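ATP-dependent RNA helicase HrpB (Escherichia coli, PDB 6EUD) hydrolyses ATP to ADP and phosphate and is a bacterial DEAH/RHA-type helicase that binds single-stranded RNA. Local coordinates at residues K441-I445 and L457-R463. Residues are numbered along the deposited sequence; the frame is centred on the assembly and turned at random.
Sequences KIAAI and LGVAFSR
Ile-442 and Ile-445, one turn apart on helix 433-447, press their CD1 methyls against the short helix 457-462. CD1 of Ile-442 sits between two residues: it lies 3.6 Å from CD2 of Phe-461 and 3.8 Å from CD2 of Leu-457. Its chain runs at about a right angle to both partners. The end of Ile-445 goes instead to the backbone, with its CD1 3.6 Å from the N of Phe-461. The other branch, CG2 of Ile-445, packs 3.9 Å from CD1 of Leu-457 and also meets the Ala-460 methyl. CG of Phe-461 is anti to the backbone N (chi1 -176°), which carries the ring over to Ile-442 and Lys-441. This part is buried and apolar. Ile-491 and Leu-495 of helix 491-498 continue it beside Ile-442, and Trp-468 of helix 466-479 touches Ile-445.

The Lys-441 side is looser and partly exposed. CG of Lys-441 lies 3.9 Å from CD2 of Phe-461, and the chain then bends at chi2 (136°) toward the carbonyl O of Phe-461. NZ of Lys-441 gives that O a weak hydrogen bond of 3.1 Å, though the place of NZ is uncertain. Exposed Arg-463 borders this edge, its side chain leading away from helix 433-447.

The axes of the two short segments approach to 9.9 Å, with 108° between their directions. Such nearly perpendicular helix packing is consistent with the helix-bundle (ratchet-like) domain of DEAH/RHA helicases.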
# COMPACT_ATOMS: atom_id res chain seq x y z
N LYS A 441 0.52 -17.81 -23.27
CA LYS A 441 -0.80 -17.43 -23.74
C LYS A 441 -1.67 -16.96 -22.57
O LYS A 441 -2.32 -15.91 -22.65
CB LYS A 441 -1.47 -18.59 -24.46
CG LYS A 441 -2.90 -18.26 -24.87
CD LYS A 441 -3.21 -18.70 -26.27
CE LYS A 441 -4.47 -18.00 -26.74
NZ LYS A 441 -4.85 -18.43 -28.10
N ILE A 442 -1.67 -17.73 -21.48
CA ILE A 442 -2.41 -17.32 -20.29
C ILE A 442 -1.99 -15.93 -19.85
O ILE A 442 -2.82 -15.09 -19.51
CB ILE A 442 -2.20 -18.30 -19.12
CG1 ILE A 442 -2.89 -19.64 -19.42
CG2 ILE A 442 -2.74 -17.70 -17.82
CD1 ILE A 442 -4.42 -19.57 -19.45
N ALA A 443 -0.68 -15.69 -19.89
CA ALA A 443 -0.12 -14.43 -19.43
C ALA A 443 -0.55 -13.29 -20.35
O ALA A 443 -0.88 -12.20 -19.88
CB ALA A 443 1.40 -14.53 -19.36
N ALA A 444 -0.57 -13.53 -21.65
CA ALA A 444 -0.94 -12.47 -22.57
C ALA A 444 -2.42 -12.12 -22.35
O ALA A 444 -2.81 -10.96 -22.37
CB ALA A 444 -0.67 -12.88 -24.01
N ILE A 445 -3.24 -13.14 -22.09
CA ILE A 445 -4.64 -12.93 -21.76
C ILE A 445 -4.84 -12.09 -20.48
O ILE A 445 -5.57 -11.11 -20.50
CB ILE A 445 -5.37 -14.27 -21.58
CG1 ILE A 445 -5.38 -15.01 -22.91
CG2 ILE A 445 -6.81 -14.02 -21.10
CD1 ILE A 445 -5.97 -16.37 -22.83
N LEU A 457 -11.82 -18.59 -18.34
CA LEU A 457 -10.47 -18.34 -18.86
C LEU A 457 -10.10 -19.38 -19.93
O LEU A 457 -9.27 -19.12 -20.81
CB LEU A 457 -9.45 -18.36 -17.72
CG LEU A 457 -7.97 -18.28 -18.10
CD1 LEU A 457 -7.61 -16.93 -18.70
CD2 LEU A 457 -7.09 -18.62 -16.91
N GLY A 458 -10.73 -20.55 -19.87
CA GLY A 458 -10.53 -21.58 -20.87
C GLY A 458 -11.11 -21.17 -22.22
O GLY A 458 -10.67 -21.63 -23.27
N VAL A 459 -12.12 -20.32 -22.19
CA VAL A 459 -12.68 -19.81 -23.44
C VAL A 459 -11.70 -18.86 -24.10
O VAL A 459 -11.38 -19.03 -25.27
CB VAL A 459 -14.04 -19.11 -23.23
CG1 VAL A 459 -14.33 -18.21 -24.40
CG2 VAL A 459 -15.17 -20.14 -23.05
N ALA A 460 -11.19 -17.88 -23.36
CA ALA A 460 -10.23 -16.94 -23.92
C ALA A 460 -8.99 -17.68 -24.45
O ALA A 460 -8.48 -17.38 -25.55
CB ALA A 460 -9.84 -15.89 -22.88
N PHE A 461 -8.54 -18.67 -23.69
CA PHE A 461 -7.38 -19.48 -24.05
C PHE A 461 -7.54 -20.14 -25.42
O PHE A 461 -6.59 -20.21 -26.18
CB PHE A 461 -7.13 -20.55 -22.99
CG PHE A 461 -5.89 -21.38 -23.23
CD1 PHE A 461 -5.96 -22.58 -23.93
CD2 PHE A 461 -4.66 -20.97 -22.71
CE1 PHE A 461 -4.82 -23.34 -24.14
CE2 PHE A 461 -3.53 -21.72 -22.91
CZ PHE A 461 -3.60 -22.92 -23.63
N SER A 462 -8.73 -20.64 -25.71
CA SER A 462 -8.98 -21.33 -26.96
C SER A 462 -9.09 -20.34 -28.13
O SER A 462 -9.05 -20.75 -29.28
CB SER A 462 -10.26 -22.15 -26.89
OG SER A 462 -11.37 -21.28 -27.02
N ARG A 463 -9.24 -19.05 -27.84
CA ARG A 463 -9.32 -18.07 -28.92
C ARG A 463 -7.93 -17.81 -29.43
O ARG A 463 -6.99 -17.81 -28.65
CB ARG A 463 -9.96 -16.77 -28.47
CG ARG A 463 -11.30 -16.96 -27.82
CD ARG A 463 -12.01 -15.65 -27.75
NE ARG A 463 -13.26 -15.78 -27.02
CZ ARG A 463 -14.37 -16.32 -27.53
NH1 ARG A 463 -14.38 -16.78 -28.78
NH2 ARG A 463 -15.46 -16.39 -26.79